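Long-range contact in protease Do-like 2, chloroplastic (Arabidopsis thaliana, PDB 4FLN), which is a chloroplast serine protease that makes the primary cut in the photodamaged D1 protein of plant photosystem II: residues L47-P60 against H91-R104. Numbering follows the deposited sequence.
Sequences LNAVVKVYCTHTAP and HCVEHDTQVKVKRR
Tyr-54 and Lys-100 trade two backbone hydrogen bonds at the centre of an antiparallel pairing, and Lys-52 with Lys-102 does the same; these strands, 50-57 and 98-102, are the first and last in the order that closes the N-terminal barrel of this trypsin-like protease domain. The tight side lies inward, where the buried Val-51, Val-53, Cys-55, Val-99 and Val-101 gather; Val-51 CG1 reaches Val-101 CB at 3.5 Å. Cys-55 SG rests over one face of the His-57 ring. With CG anti to its carbonyl carbon (chi1 -60°), His-57 directs ND1 to Glu-94 O, 2.6 Å away, in a bent bond (133°), while NE2 bonds Ser-74 OG. The reverse side is more open to solvent: Tyr-54, Gln-98 and Lys-100 stay partly exposed, though Glu-432 of a second subunit packs on Lys-100. Thr-58 OG1 and Thr-97 OG1 share a hydrogen bond, 2.7 Å apart. A leucine in place of His-57 would probably leave Glu-94 O and Ser-74 OG without their ring partner and free residues 94-95 to shift. The chemistry thus exemplifies a barrel closed by pairing its edge strands, apolar inside and polar outside, with one imidazole tying the seam to the segment after His-91, the probable charge-relay histidine.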
# COMPACT_ATOMS: atom_id res chain seq x y z
N LEU B 47 -22.63 -9.21 37.87
CA LEU B 47 -21.99 -8.11 37.16
C LEU B 47 -21.49 -7.05 38.13
O LEU B 47 -20.62 -6.24 37.80
CB LEU B 47 -22.96 -7.50 36.14
CG LEU B 47 -23.73 -8.49 35.27
CD1 LEU B 47 -24.31 -7.77 34.07
CD2 LEU B 47 -22.84 -9.63 34.82
N ASN B 48 -22.05 -7.05 39.33
CA ASN B 48 -21.68 -6.05 40.34
C ASN B 48 -20.32 -6.34 40.95
O ASN B 48 -19.74 -5.49 41.64
CB ASN B 48 -22.77 -5.94 41.41
CG ASN B 48 -23.91 -5.04 40.98
OD1 ASN B 48 -23.85 -3.82 41.13
ND2 ASN B 48 -24.97 -5.64 40.44
N ALA B 49 -19.80 -7.53 40.68
CA ALA B 49 -18.49 -7.90 41.17
C ALA B 49 -17.40 -7.46 40.20
O ALA B 49 -16.22 -7.54 40.52
CB ALA B 49 -18.42 -9.39 41.39
N VAL B 50 -17.81 -7.01 39.01
CA VAL B 50 -16.87 -6.61 37.98
C VAL B 50 -16.57 -5.13 38.11
O VAL B 50 -17.46 -4.34 38.41
CB VAL B 50 -17.39 -6.89 36.55
CG1 VAL B 50 -16.32 -6.60 35.51
CG2 VAL B 50 -17.84 -8.32 36.43
N VAL B 51 -15.31 -4.76 37.89
CA VAL B 51 -14.84 -3.41 38.12
C VAL B 51 -14.11 -2.87 36.88
O VAL B 51 -13.49 -3.64 36.15
CB VAL B 51 -13.89 -3.38 39.34
CG1 VAL B 51 -12.90 -2.25 39.23
CG2 VAL B 51 -14.67 -3.32 40.64
N LYS B 52 -14.20 -1.57 36.65
CA LYS B 52 -13.44 -0.95 35.57
C LYS B 52 -12.10 -0.44 36.11
O LYS B 52 -12.01 0.04 37.24
CB LYS B 52 -14.24 0.18 34.91
CG LYS B 52 -13.53 0.84 33.72
CD LYS B 52 -14.47 1.70 32.88
CE LYS B 52 -13.79 2.18 31.61
NZ LYS B 52 -14.74 2.70 30.57
N VAL B 53 -11.06 -0.56 35.29
CA VAL B 53 -9.70 -0.27 35.74
C VAL B 53 -9.08 0.88 34.98
O VAL B 53 -8.91 0.80 33.76
CB VAL B 53 -8.77 -1.49 35.57
CG1 VAL B 53 -7.34 -1.12 35.90
CG2 VAL B 53 -9.24 -2.65 36.43
N TYR B 54 -8.74 1.95 35.69
CA TYR B 54 -8.01 3.05 35.08
C TYR B 54 -6.57 3.02 35.56
O TYR B 54 -6.30 2.93 36.77
CB TYR B 54 -8.63 4.40 35.45
CG TYR B 54 -10.08 4.54 35.08
CD1 TYR B 54 -10.47 5.32 34.00
CD2 TYR B 54 -11.07 3.90 35.82
CE1 TYR B 54 -11.81 5.46 33.67
CE2 TYR B 54 -12.41 4.03 35.49
CZ TYR B 54 -12.77 4.82 34.42
OH TYR B 54 -14.11 4.95 34.10
N CYS B 55 -5.64 3.10 34.62
CA CYS B 55 -4.23 3.04 34.94
C CYS B 55 -3.38 3.98 34.09
O CYS B 55 -3.51 4.03 32.87
CB CYS B 55 -3.71 1.61 34.77
SG CYS B 55 -1.91 1.49 34.81
N THR B 56 -2.51 4.72 34.76
CA THR B 56 -1.58 5.62 34.09
C THR B 56 -0.26 4.90 33.89
O THR B 56 0.29 4.34 34.83
CB THR B 56 -1.38 6.89 34.91
OG1 THR B 56 -2.62 7.61 34.97
CG2 THR B 56 -0.34 7.77 34.27
N HIS B 57 0.25 4.92 32.67
CA HIS B 57 1.44 4.14 32.31
C HIS B 57 2.65 5.00 31.99
O HIS B 57 2.62 5.77 31.03
CB HIS B 57 1.15 3.24 31.11
CG HIS B 57 0.05 2.26 31.34
ND1 HIS B 57 0.27 0.99 31.83
CD2 HIS B 57 -1.29 2.36 31.16
CE1 HIS B 57 -0.88 0.36 31.94
NE2 HIS B 57 -1.84 1.16 31.54
N THR B 58 3.70 4.89 32.80
CA THR B 58 4.98 5.45 32.39
C THR B 58 6.00 4.35 32.20
O THR B 58 6.53 3.82 33.17
CB THR B 58 5.53 6.42 33.44
OG1 THR B 58 4.50 7.31 33.88
CG2 THR B 58 6.69 7.22 32.86
N ALA B 59 6.30 4.04 30.95
CA ALA B 59 7.32 3.04 30.65
C ALA B 59 8.66 3.73 30.48
O ALA B 59 8.70 4.92 30.19
CB ALA B 59 6.95 2.29 29.39
N PRO B 60 9.76 2.99 30.68
CA PRO B 60 11.09 3.51 30.39
C PRO B 60 11.37 3.41 28.90
O PRO B 60 10.84 2.52 28.24
CB PRO B 60 12.00 2.55 31.14
CG PRO B 60 11.29 1.26 31.05
CD PRO B 60 9.81 1.58 31.11
N HIS B 91 -0.98 -6.70 32.31
CA HIS B 91 -0.76 -5.67 31.30
C HIS B 91 -1.67 -4.46 31.52
O HIS B 91 -1.36 -3.35 31.09
CB HIS B 91 -0.88 -6.22 29.87
CG HIS B 91 -2.28 -6.28 29.34
ND1 HIS B 91 -2.93 -7.47 29.06
CD2 HIS B 91 -3.16 -5.30 29.01
CE1 HIS B 91 -4.13 -7.22 28.59
NE2 HIS B 91 -4.30 -5.91 28.55
N CYS B 92 -2.78 -4.65 32.23
CA CYS B 92 -3.64 -3.52 32.59
C CYS B 92 -2.91 -2.54 33.52
O CYS B 92 -2.98 -1.33 33.31
CB CYS B 92 -4.95 -3.99 33.24
SG CYS B 92 -5.98 -5.04 32.18
N VAL B 93 -2.25 -3.06 34.55
CA VAL B 93 -1.55 -2.26 35.54
C VAL B 93 -0.06 -2.14 35.28
O VAL B 93 0.69 -1.62 36.10
CB VAL B 93 -1.75 -2.81 36.95
CG1 VAL B 93 -3.19 -2.67 37.38
CG2 VAL B 93 -1.29 -4.26 37.01
N GLU B 94 0.39 -2.67 34.15
CA GLU B 94 1.80 -2.64 33.80
C GLU B 94 2.41 -1.23 33.92
O GLU B 94 1.80 -0.25 33.50
CB GLU B 94 2.00 -3.20 32.40
CG GLU B 94 3.13 -2.58 31.63
CD GLU B 94 3.37 -3.29 30.30
OE1 GLU B 94 3.71 -2.60 29.31
OE2 GLU B 94 3.22 -4.53 30.26
N HIS B 95 3.62 -1.15 34.49
CA HIS B 95 4.32 0.11 34.74
C HIS B 95 3.43 1.16 35.40
O HIS B 95 3.42 2.32 34.99
CB HIS B 95 4.90 0.70 33.44
CG HIS B 95 6.00 -0.12 32.83
ND1 HIS B 95 5.84 -0.81 31.65
CD2 HIS B 95 7.27 -0.34 33.23
CE1 HIS B 95 6.97 -1.43 31.35
NE2 HIS B 95 7.85 -1.16 32.29
N ASP B 96 2.70 0.75 36.43
CA ASP B 96 1.67 1.62 36.98
C ASP B 96 2.24 2.84 37.69
O ASP B 96 3.01 2.73 38.65
CB ASP B 96 0.76 0.82 37.93
CG ASP B 96 1.47 0.35 39.19
OD1 ASP B 96 2.36 -0.51 39.08
OD2 ASP B 96 1.12 0.85 40.29
N THR B 97 1.86 4.02 37.21
CA THR B 97 2.13 5.26 37.93
C THR B 97 1.08 5.42 39.01
O THR B 97 1.38 5.74 40.16
CB THR B 97 2.07 6.46 36.99
OG1 THR B 97 3.16 6.39 36.06
CG2 THR B 97 2.16 7.75 37.78
N GLN B 98 -0.17 5.20 38.62
CA GLN B 98 -1.28 5.14 39.55
C GLN B 98 -2.38 4.25 38.97
O GLN B 98 -2.50 4.09 37.74
CB GLN B 98 -1.82 6.53 39.87
CG GLN B 98 -2.39 7.27 38.68
CD GLN B 98 -2.93 8.63 39.03
OE1 GLN B 98 -3.84 9.14 38.37
NE2 GLN B 98 -2.38 9.24 40.08
N VAL B 99 -3.18 3.66 39.85
CA VAL B 99 -4.20 2.73 39.43
C VAL B 99 -5.49 3.03 40.17
O VAL B 99 -5.52 3.12 41.41
CB VAL B 99 -3.75 1.29 39.67
CG1 VAL B 99 -4.86 0.31 39.31
CG2 VAL B 99 -2.48 1.00 38.88
N LYS B 100 -6.56 3.21 39.41
CA LYS B 100 -7.84 3.61 39.97
C LYS B 100 -8.92 2.66 39.49
O LYS B 100 -8.89 2.17 38.37
CB LYS B 100 -8.17 5.04 39.55
CG LYS B 100 -6.98 5.79 38.93
CD LYS B 100 -7.43 6.75 37.83
CE LYS B 100 -6.24 7.35 37.08
NZ LYS B 100 -6.66 8.15 35.89
N VAL B 101 -9.89 2.38 40.35
CA VAL B 101 -10.95 1.46 39.98
C VAL B 101 -12.33 2.04 40.27
O VAL B 101 -12.51 2.80 41.22
CB VAL B 101 -10.79 0.11 40.68
CG1 VAL B 101 -9.57 -0.61 40.14
CG2 VAL B 101 -10.68 0.30 42.18
N LYS B 102 -13.30 1.66 39.45
CA LYS B 102 -14.63 2.24 39.56
C LYS B 102 -15.66 1.13 39.63
O LYS B 102 -15.69 0.24 38.79
CB LYS B 102 -14.89 3.17 38.36
CG LYS B 102 -16.14 4.02 38.47
CD LYS B 102 -16.18 5.03 37.32
CE LYS B 102 -17.47 5.86 37.31
NZ LYS B 102 -18.66 5.09 36.84
N ARG B 103 -16.49 1.17 40.67
CA ARG B 103 -17.56 0.19 40.84
C ARG B 103 -18.63 0.42 39.78
O ARG B 103 -18.76 1.52 39.24
CB ARG B 103 -18.15 0.29 42.25
CG ARG B 103 -18.04 -0.99 43.06
CD ARG B 103 -17.59 -0.71 44.48
NE ARG B 103 -18.48 0.23 45.17
CZ ARG B 103 -19.39 -0.12 46.07
NH1 ARG B 103 -19.54 -1.40 46.40
NH2 ARG B 103 -20.15 0.81 46.64
N ARG B 104 -19.40 -0.61 39.45
CA ARG B 104 -20.50 -0.44 38.52
C ARG B 104 -21.64 0.31 39.20
O ARG B 104 -22.13 -0.10 40.25
CB ARG B 104 -21.01 -1.79 38.05
CG ARG B 104 -22.02 -1.68 36.93
CD ARG B 104 -23.06 -2.76 37.05
NE ARG B 104 -23.76 -2.96 35.79
CZ ARG B 104 -24.76 -3.82 35.63
NH1 ARG B 104 -25.17 -4.55 36.66
NH2 ARG B 104 -25.35 -3.94 34.45